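Local atomic coordinates of serine racemase (Enterococcus faecalis, PDB entry 4ECL), a protein that belongs to the alanine racemase family, its cytoplasmic part combining a TIM-barrel domain with a C-terminal domain rich in beta-strand. Residues N21-A26 and V222-V227; L33-K38 and T51-I56; I344-V349 and E359-M364. All coordinates share one frame; numbering follows the deposited sequence.

Interaction 1. Residues N21-A26 and V222-V227; sequences NTLQKA and VALYGV. With SO4 (sulfate ion), chain G.
Leu-23, on helix 13-25, reaches over to the turn formed by Ala-223 and Leu-224, and it is the one residue of 21-26 that touches this partner. Its CB points at the turn but stops short of it, as does CG. With CG anti to the carbonyl carbon (chi1 -71°) and CD1 anti to CA (chi2 169°), the side chain leaves the helix nearly straight and its two methyls do the work. CD1 goes furthest and settles on the backbone, 3.8 Å from Leu-224 CA and 3.9 Å from Leu-224 N, with the CD1 methyl of Leu-224 alongside, 4.4 Å from Leu-23 CD1. The other branch, CD2, faces Ala-223 CB at 4.1 Å. Leu-23 also packs on Leu-33 and Leu-239. In the TIM barrel this is the seam between an early helix and the turn that follows strand 217-220, the strand lying parallel to and beside 32-36. The turn is wound by Tyr-225 N to Val-222 O, 3.0 Å, and by Gly-226 N to Ala-223 O, also 3.0 Å. At the start of this winding a sulfate ion is held: Val-222 N donates to O3 at 3.0 Å with an N-H...O angle of 158°, and Val-222 CG1 lies 3.6 Å from the same O3. Gly-221 N, Ser-204 OG and Tyr-42 OH also bond to the sulfate, which probably comes from the crystallisation liquor; its place is consistent with the phosphate-type anion sites at the C-terminal ends of TIM-barrel strands. The amide of Ala-223 is bonded to Ser-204 OG as well, whereas Leu-224 O accepts from Asn-19 ND2 and thereby fastens the turn to helix 13-25 a second time.

Interaction 2. Residues L33-K38 and T51-I56; sequences LMAVVK and TYLEQI
Leu-53 of helix 46-55 sets one methyl over Ala-35 and Val-37, alternate residues of the segment that runs along and off the end of strand 32-36. It contributes about half of the surface buried here, 43 of 80 Å². Because its CG stands anti to the carbonyl carbon (chi1 -70°) and CD1 is anti to CA, the side chain is fully stretched toward the sheet, and CD1 makes both contacts. It sits 3.7 Å from Ala-35 CB, a close apolar touch, and 4.1 Å from Val-37 CG1. The helix comes near the strand at this point, Ala-35 CA standing 8.2 Å from Leu-53 CA, which is consistent with the small side chain of Ala-35. Val-37 meets the leucine differently: the two side chains slide past each other in opposite directions, so that the CG1 branch passes along the leucine instead of meeting it head-on. Val-36, lying between them in sequence, turns its CB away from the helix, as the alternation of an extended chain demands. Strand 32-36, helix 46-55 and the neighbouring parallel strand 60-63 form a beta-alpha-beta crossover of the barrel, and the contact is its helix-on-sheet layer. Phe-61 from strand 60-63 and Leu-16 and Val-20 from helix 13-25 close round Leu-53. Past the strand the chain turns to the dimer interface, where Lys-38 NZ forms a salt bridge with Asp-315 OD2 of the second subunit. The polar backbone of the strand is paired with its neighbours 60-63 and 217-220. Across the two segments themselves only carbon meets carbon, and the helix is therefore held to the sheet here by dispersion and by the burial of methyl groups.

Interaction 3. Residues I344-V349 and E359-M364; sequences ITAPMV and ELLSRM
In Leu-360, chi1 179° carries CG toward helix 346-352, and chi2 68° leaves CD2, anti to CA, as the leading methyl, while Leu-361, with CG anti to the carbonyl carbon, brings its own CD2 round from the flank. Leu-360 CD2 lies 3.7 Å from Val-349 CG1, the two side chains crossing at about a right angle, and the same methyl rests 3.6 Å from Ala-346 O. Leu-361 CD2 meets Ala-346 CB at 4.0 Å. Neighbouring leucines thus lie side by side against the first turn of the other helix in a helix-helix contact of the C-terminal part of the chain. Thr-345 is the N-cap of that turn: its OG1 accepts from Met-348 N at 3.2 Å (N-H...O angle 161°). Just past the end of helix 357-362, Arg-363 NH1 pairs with Glu-359 OE2, one turn back, at 2.9 Å in a salt bridge that lies in the guanidinium plane and meets the carboxylate oxygen on its anti side, beside Tyr-284 and Pro-289 of the second subunit. The cap and the salt bridge each lie within one segment, so neither links the two helices, and what joins them is apolar.

Overall arrangement
All three contacts are buried and apolar, and none is a surface patch; polar chemistry gathers at their margins. Interactions 1 and 2 belong to the barrel, with interaction 2 nested along the chain within the loop that interaction 1 closes. They share a border: Leu-224 CD2 packs on both Ala-35 CB and Leu-53 CD1, and Tyr-225 OH probably bonds to Val-36 O. Interaction 3 joins two helices late in the chain and meets interaction 1 through Val-227, which packs on Ala-346, Pro-347 and Leu-361, but stays about 6 Å from interaction 2 at the nearest atoms. Interaction 1 has an anion beside it, whereas interactions 2 and 3 have second-subunit partners nearby.

Interaction 1. Residues N21-A26 and V222-V227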
loop_
_atom_site.group_PDB
_atom_site.type_symbol
_atom_site.label_atom_id
_atom_site.label_comp_id
_atom_site.label_asym_id
_atom_site.label_seq_id
_atom_site.Cartn_x
_atom_site.Cartn_y
_atom_site.Cartn_z
ATOM N N ASN A 21 18.114 -1.719 -22.724
ATOM C CA ASN A 21 18.708 -1.618 -24.051
ATOM C C ASN A 21 17.853 -0.826 -25.034
ATOM O O ASN A 21 18.378 -0.010 -25.797
ATOM C CB ASN A 21 19.013 -3.003 -24.634
ATOM C CG ASN A 21 20.187 -3.682 -23.948
ATOM O OD1 ASN A 21 21.203 -3.052 -23.650
ATOM N ND2 ASN A 21 20.051 -4.977 -23.691
ATOM N N THR A 22 16.547 -1.070 -25.022
ATOM C CA THR A 22 15.645 -0.397 -25.951
ATOM C C THR A 22 15.648 1.100 -25.696
ATOM O O THR A 22 15.640 1.915 -26.626
ATOM C CB THR A 22 14.206 -0.917 -25.832
ATOM O OG1 THR A 22 14.167 -2.302 -26.202
ATOM C CG2 THR A 22 13.274 -0.131 -26.743
ATOM N N LEU A 23 15.672 1.456 -24.420
ATOM C CA LEU A 23 15.642 2.847 -24.024
ATOM C C LEU A 23 16.955 3.552 -24.365
ATOM O O LEU A 23 16.947 4.654 -24.908
ATOM C CB LEU A 23 15.322 2.952 -22.524
ATOM C CG LEU A 23 13.878 2.585 -22.150
ATOM C CD1 LEU A 23 13.706 2.455 -20.646
ATOM C CD2 LEU A 23 12.872 3.585 -22.725
ATOM N N GLN A 24 18.082 2.917 -24.057
ATOM C CA GLN A 24 19.380 3.516 -24.351
ATOM C C GLN A 24 19.531 3.769 -25.850
ATOM O O GLN A 24 20.149 4.742 -26.260
ATOM C CB GLN A 24 20.522 2.627 -23.855
ATOM C CG GLN A 24 20.676 2.617 -22.346
ATOM C CD GLN A 24 21.615 1.526 -21.846
ATOM O OE1 GLN A 24 21.817 0.499 -22.509
ATOM N NE2 GLN A 24 22.190 1.743 -20.662
ATOM N N LYS A 25 18.948 2.887 -26.659
ATOM C CA LYS A 25 19.010 3.001 -28.112
ATOM C C LYS A 25 18.326 4.260 -28.613
ATOM O O LYS A 25 18.761 4.864 -29.587
ATOM C CB LYS A 25 18.353 1.789 -28.775
ATOM C CG LYS A 25 19.291 0.640 -29.092
ATOM C CD LYS A 25 18.556 -0.432 -29.879
ATOM C CE LYS A 25 17.748 0.190 -31.013
ATOM N NZ LYS A 25 16.977 -0.832 -31.775
ATOM N N ALA A 26 17.243 4.647 -27.959
ATOM C CA ALA A 26 16.517 5.840 -28.359
ATOM C C ALA A 26 17.195 7.119 -27.853
ATOM O O ALA A 26 16.764 8.228 -28.173
ATOM C CB ALA A 26 15.075 5.768 -27.886
ATOM N N VAL A 222 8.217 4.560 -15.480
ATOM C CA VAL A 222 7.309 3.534 -15.993
ATOM C C VAL A 222 7.825 2.808 -17.238
ATOM O O VAL A 222 7.628 1.602 -17.364
ATOM C CB VAL A 222 5.884 4.079 -16.272
ATOM C CG1 VAL A 222 5.204 4.476 -14.979
ATOM C CG2 VAL A 222 5.929 5.262 -17.266
ATOM N N ALA A 223 8.491 3.527 -18.145
ATOM C CA ALA A 223 8.991 2.904 -19.368
ATOM C C ALA A 223 9.989 1.806 -19.039
ATOM O O ALA A 223 10.016 0.759 -19.692
ATOM C CB ALA A 223 9.627 3.948 -20.311
ATOM N N LEU A 224 10.816 2.044 -18.027
ATOM C CA LEU A 224 11.810 1.059 -17.631
ATOM C C LEU A 224 11.132 -0.254 -17.221
ATOM O O LEU A 224 11.673 -1.347 -17.425
ATOM C CB LEU A 224 12.639 1.609 -16.480
ATOM C CG LEU A 224 13.736 0.721 -15.904
ATOM C CD1 LEU A 224 14.868 0.603 -16.874
ATOM C CD2 LEU A 224 14.225 1.248 -14.557
ATOM N N TYR A 225 9.932 -0.139 -16.669
ATOM C CA TYR A 225 9.210 -1.305 -16.164
ATOM C C TYR A 225 8.262 -1.900 -17.208
ATOM O O TYR A 225 7.542 -2.865 -16.947
ATOM C CB TYR A 225 8.484 -0.947 -14.860
ATOM C CG TYR A 225 9.439 -0.403 -13.819
ATOM C CD1 TYR A 225 10.418 -1.218 -13.260
ATOM C CD2 TYR A 225 9.383 0.922 -13.414
ATOM C CE1 TYR A 225 11.307 -0.736 -12.314
ATOM C CE2 TYR A 225 10.268 1.418 -12.464
ATOM C CZ TYR A 225 11.227 0.581 -11.920
ATOM O OH TYR A 225 12.121 1.062 -10.985
ATOM N N GLY A 226 8.270 -1.313 -18.396
ATOM C CA GLY A 226 7.600 -1.909 -19.541
ATOM C C GLY A 226 6.102 -1.720 -19.505
ATOM O O GLY A 226 5.342 -2.469 -20.124
ATOM N N VAL A 227 5.673 -0.712 -18.765
ATOM C CA VAL A 227 4.266 -0.386 -18.679
ATOM C C VAL A 227 4.111 1.086 -19.029
ATOM O O VAL A 227 4.976 1.900 -18.695
ATOM C CB VAL A 227 3.758 -0.648 -17.262
ATOM C CG1 VAL A 227 3.706 -2.137 -17.004
ATOM C CG2 VAL A 227 4.686 0.001 -16.250
HETATM S S SO4 G . 7.993 8.387 -15.084
HETATM O O1 SO4 G . 8.513 9.308 -14.067
HETATM O O2 SO4 G . 9.077 8.013 -15.992
HETATM O O3 SO4 G . 7.477 7.204 -14.399
HETATM O O4 SO4 G . 6.905 9.029 -15.813
#

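Interaction 2. Residues L33-K38 and T51-I56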
loop_
_atom_site.group_PDB
_atom_site.type_symbol
_atom_site.label_atom_id
_atom_site.label_comp_id
_atom_site.label_asym_id
_atom_site.label_seq_id
_atom_site.Cartn_x
_atom_site.Cartn_y
_atom_site.Cartn_z
ATOM N N LEU A 33 21.098 6.897 -18.988
ATOM C CA LEU A 33 19.852 6.438 -18.403
ATOM C C LEU A 33 19.901 6.618 -16.885
ATOM O O LEU A 33 20.786 6.078 -16.216
ATOM C CB LEU A 33 19.601 4.967 -18.794
ATOM C CG LEU A 33 18.216 4.396 -18.501
ATOM C CD1 LEU A 33 17.895 3.224 -19.442
ATOM C CD2 LEU A 33 18.104 3.953 -17.036
HETATM N N MSE A 34 18.968 7.404 -16.344
HETATM C CA MSE A 34 18.839 7.505 -14.885
HETATM C C MSE A 34 17.621 6.711 -14.433
HETATM O O MSE A 34 16.471 7.125 -14.638
HETATM C CB MSE A 34 18.730 8.959 -14.406
HETATM C CG MSE A 34 18.717 9.064 -12.886
HETATM SE SE MSE A 34 18.609 10.881 -12.198
HETATM C CE MSE A 34 20.492 11.393 -12.334
ATOM N N ALA A 35 17.877 5.557 -13.830
ATOM C CA ALA A 35 16.803 4.652 -13.503
ATOM C C ALA A 35 16.120 5.154 -12.235
ATOM O O ALA A 35 16.754 5.306 -11.189
ATOM C CB ALA A 35 17.345 3.247 -13.317
ATOM N N VAL A 36 14.828 5.430 -12.343
ATOM C CA VAL A 36 14.066 5.911 -11.207
ATOM C C VAL A 36 13.574 4.708 -10.397
ATOM O O VAL A 36 12.691 3.965 -10.854
ATOM C CB VAL A 36 12.873 6.733 -11.693
ATOM C CG1 VAL A 36 12.042 7.219 -10.505
ATOM C CG2 VAL A 36 13.365 7.909 -12.537
ATOM N N VAL A 37 14.149 4.495 -9.212
ATOM C CA VAL A 37 13.850 3.281 -8.443
ATOM C C VAL A 37 13.157 3.563 -7.102
ATOM O O VAL A 37 13.173 2.733 -6.195
ATOM C CB VAL A 37 15.121 2.419 -8.228
ATOM C CG1 VAL A 37 15.596 1.834 -9.564
ATOM C CG2 VAL A 37 16.243 3.229 -7.580
ATOM N N LYS A 38 12.552 4.742 -6.991
ATOM C CA LYS A 38 11.820 5.136 -5.790
ATOM C C LYS A 38 10.585 4.254 -5.584
ATOM O O LYS A 38 10.134 3.591 -6.520
ATOM C CB LYS A 38 11.392 6.596 -5.896
ATOM C CG LYS A 38 10.592 6.898 -7.127
ATOM C CD LYS A 38 10.257 8.374 -7.249
ATOM C CE LYS A 38 9.264 8.599 -8.374
ATOM N NZ LYS A 38 8.791 10.005 -8.463
ATOM N N THR A 51 20.070 -3.810 -7.959
ATOM C CA THR A 51 21.295 -4.604 -8.073
ATOM C C THR A 51 21.457 -5.153 -9.501
ATOM O O THR A 51 22.559 -5.149 -10.064
ATOM C CB THR A 51 21.342 -5.753 -7.050
ATOM O OG1 THR A 51 20.187 -6.573 -7.215
ATOM C CG2 THR A 51 21.361 -5.204 -5.629
ATOM N N TYR A 52 20.350 -5.599 -10.096
ATOM C CA TYR A 52 20.399 -6.112 -11.461
ATOM C C TYR A 52 20.706 -4.992 -12.470
ATOM O O TYR A 52 21.496 -5.181 -13.402
ATOM C CB TYR A 52 19.099 -6.844 -11.835
ATOM C CG TYR A 52 19.179 -7.560 -13.169
ATOM C CD1 TYR A 52 19.845 -8.774 -13.283
ATOM C CD2 TYR A 52 18.604 -7.016 -14.320
ATOM C CE1 TYR A 52 19.930 -9.430 -14.493
ATOM C CE2 TYR A 52 18.687 -7.671 -15.541
ATOM C CZ TYR A 52 19.352 -8.877 -15.618
ATOM O OH TYR A 52 19.446 -9.547 -16.816
ATOM N N LEU A 53 20.086 -3.830 -12.279
ATOM C CA LEU A 53 20.343 -2.687 -13.150
ATOM C C LEU A 53 21.814 -2.306 -13.151
ATOM O O LEU A 53 22.401 -2.068 -14.212
ATOM C CB LEU A 53 19.499 -1.487 -12.741
ATOM C CG LEU A 53 18.008 -1.639 -13.031
ATOM C CD1 LEU A 53 17.233 -0.391 -12.594
ATOM C CD2 LEU A 53 17.782 -1.967 -14.506
ATOM N N GLU A 54 22.406 -2.235 -11.963
ATOM C CA GLU A 54 23.835 -1.958 -11.866
ATOM C C GLU A 54 24.651 -3.082 -12.506
ATOM O O GLU A 54 25.694 -2.839 -13.118
ATOM C CB GLU A 54 24.259 -1.742 -10.413
ATOM C CG GLU A 54 25.707 -1.307 -10.267
ATOM C CD GLU A 54 26.002 -0.692 -8.902
ATOM O OE1 GLU A 54 25.996 0.552 -8.792
ATOM O OE2 GLU A 54 26.251 -1.449 -7.945
ATOM N N GLN A 55 24.173 -4.315 -12.377
ATOM C CA GLN A 55 24.887 -5.436 -12.967
ATOM C C GLN A 55 24.957 -5.279 -14.482
ATOM O O GLN A 55 26.000 -5.517 -15.094
ATOM C CB GLN A 55 24.225 -6.763 -12.597
ATOM C CG GLN A 55 24.946 -7.993 -13.146
ATOM C CD GLN A 55 24.166 -9.272 -12.909
ATOM O OE1 GLN A 55 23.717 -9.540 -11.796
ATOM N NE2 GLN A 55 23.990 -10.062 -13.961
ATOM N N ILE A 56 23.853 -4.852 -15.085
ATOM C CA ILE A 56 23.819 -4.743 -16.535
ATOM C C ILE A 56 24.360 -3.420 -17.074
ATOM O O ILE A 56 24.327 -3.184 -18.282
ATOM C CB ILE A 56 22.425 -5.046 -17.111
ATOM C CG1 ILE A 56 21.392 -4.048 -16.612
ATOM C CG2 ILE A 56 22.013 -6.462 -16.737
ATOM C CD1 ILE A 56 20.095 -4.102 -17.397
#

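Interaction 3. Residues I344-V349 and E359-M364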
loop_
_atom_site.group_PDB
_atom_site.type_symbol
_atom_site.label_atom_id
_atom_site.label_comp_id
_atom_site.label_asym_id
_atom_site.label_seq_id
_atom_site.Cartn_x
_atom_site.Cartn_y
_atom_site.Cartn_z
ATOM N N ILE A 344 -3.289 -10.230 -18.806
ATOM C CA ILE A 344 -3.944 -9.144 -18.098
ATOM C C ILE A 344 -2.841 -8.180 -17.665
ATOM O O ILE A 344 -2.096 -8.449 -16.720
ATOM C CB ILE A 344 -4.784 -9.691 -16.907
ATOM C CG1 ILE A 344 -5.375 -8.561 -16.073
ATOM C CG2 ILE A 344 -3.974 -10.644 -16.045
ATOM C CD1 ILE A 344 -6.597 -7.920 -16.696
ATOM N N THR A 345 -2.699 -7.078 -18.396
ATOM C CA THR A 345 -1.583 -6.161 -18.159
ATOM C C THR A 345 -1.832 -5.199 -17.000
ATOM O O THR A 345 -2.983 -4.902 -16.652
ATOM C CB THR A 345 -1.258 -5.331 -19.408
ATOM O OG1 THR A 345 -2.252 -4.316 -19.581
ATOM C CG2 THR A 345 -1.233 -6.229 -20.637
ATOM N N ALA A 346 -0.744 -4.716 -16.405
ATOM C CA ALA A 346 -0.849 -3.706 -15.364
ATOM C C ALA A 346 -1.688 -2.502 -15.814
ATOM O O ALA A 346 -2.543 -2.052 -15.068
ATOM C CB ALA A 346 0.529 -3.278 -14.866
ATOM N N PRO A 347 -1.469 -1.984 -17.038
ATOM C CA PRO A 347 -2.372 -0.882 -17.395
ATOM C C PRO A 347 -3.861 -1.247 -17.436
ATOM O O PRO A 347 -4.676 -0.415 -17.028
ATOM C CB PRO A 347 -1.874 -0.449 -18.781
ATOM C CG PRO A 347 -0.435 -0.796 -18.772
ATOM C CD PRO A 347 -0.320 -2.066 -17.960
HETATM N N MSE A 348 -4.207 -2.449 -17.895
HETATM C CA MSE A 348 -5.601 -2.880 -17.921
HETATM C C MSE A 348 -6.188 -2.924 -16.501
HETATM O O MSE A 348 -7.341 -2.527 -16.260
HETATM C CB MSE A 348 -5.723 -4.277 -18.575
HETATM C CG MSE A 348 -5.490 -4.301 -20.089
HETATM SE SE MSE A 348 -5.077 -6.104 -20.783
HETATM C CE MSE A 348 -6.834 -6.931 -20.589
ATOM N N VAL A 349 -5.392 -3.420 -15.561
ATOM C CA VAL A 349 -5.849 -3.560 -14.194
ATOM C C VAL A 349 -6.008 -2.171 -13.587
ATOM O O VAL A 349 -6.960 -1.922 -12.856
ATOM C CB VAL A 349 -4.895 -4.452 -13.352
ATOM C CG1 VAL A 349 -5.267 -4.428 -11.872
ATOM C CG2 VAL A 349 -4.926 -5.890 -13.866
ATOM N N GLU A 359 0.401 4.246 -9.686
ATOM C CA GLU A 359 -0.179 4.059 -8.356
ATOM C C GLU A 359 -0.416 2.577 -8.043
ATOM O O GLU A 359 -0.130 2.114 -6.935
ATOM C CB GLU A 359 -1.484 4.851 -8.201
ATOM C CG GLU A 359 -2.171 4.606 -6.856
ATOM C CD GLU A 359 -3.568 5.197 -6.757
ATOM O OE1 GLU A 359 -4.174 5.533 -7.799
ATOM O OE2 GLU A 359 -4.065 5.313 -5.618
ATOM N N LEU A 360 -0.937 1.837 -9.019
ATOM C CA LEU A 360 -1.189 0.406 -8.832
ATOM C C LEU A 360 0.096 -0.308 -8.439
ATOM O O LEU A 360 0.128 -1.066 -7.474
ATOM C CB LEU A 360 -1.745 -0.215 -10.113
ATOM C CG LEU A 360 -2.033 -1.722 -10.051
ATOM C CD1 LEU A 360 -3.202 -2.012 -9.105
ATOM C CD2 LEU A 360 -2.293 -2.298 -11.449
ATOM N N LEU A 361 1.164 -0.011 -9.164
ATOM C CA LEU A 361 2.429 -0.712 -8.997
ATOM C C LEU A 361 3.209 -0.270 -7.780
ATOM O O LEU A 361 3.707 -1.107 -7.025
ATOM C CB LEU A 361 3.299 -0.564 -10.249
ATOM C CG LEU A 361 2.794 -1.257 -11.518
ATOM C CD1 LEU A 361 3.933 -1.413 -12.511
ATOM C CD2 LEU A 361 2.153 -2.609 -11.221
ATOM N N SER A 362 3.329 1.045 -7.589
ATOM C CA SER A 362 4.074 1.566 -6.448
ATOM C C SER A 362 3.399 1.193 -5.135
ATOM O O SER A 362 4.049 1.171 -4.092
ATOM C CB SER A 362 4.272 3.086 -6.539
ATOM O OG SER A 362 3.063 3.790 -6.325
ATOM N N ARG A 363 2.102 0.897 -5.180
ATOM C CA ARG A 363 1.384 0.515 -3.953
ATOM C C ARG A 363 1.200 -0.992 -3.780
ATOM O O ARG A 363 0.300 -1.438 -3.060
ATOM C CB ARG A 363 0.025 1.226 -3.858
ATOM C CG ARG A 363 0.125 2.761 -3.826
ATOM C CD ARG A 363 -1.250 3.410 -3.683
ATOM N NE ARG A 363 -1.927 2.984 -2.460
ATOM C CZ ARG A 363 -3.212 3.209 -2.199
ATOM N NH1 ARG A 363 -3.972 3.853 -3.084
ATOM N NH2 ARG A 363 -3.738 2.789 -1.052
HETATM N N MSE A 364 2.042 -1.784 -4.438
HETATM C CA MSE A 364 2.037 -3.224 -4.200
HETATM C C MSE A 364 2.431 -3.427 -2.746
HETATM O O MSE A 364 3.348 -2.765 -2.249
HETATM C CB MSE A 364 3.016 -3.923 -5.138
HETATM C CG MSE A 364 2.503 -4.075 -6.574
HETATM SE SE MSE A 364 1.040 -5.377 -6.687
HETATM C CE MSE A 364 -0.492 -4.256 -7.087
#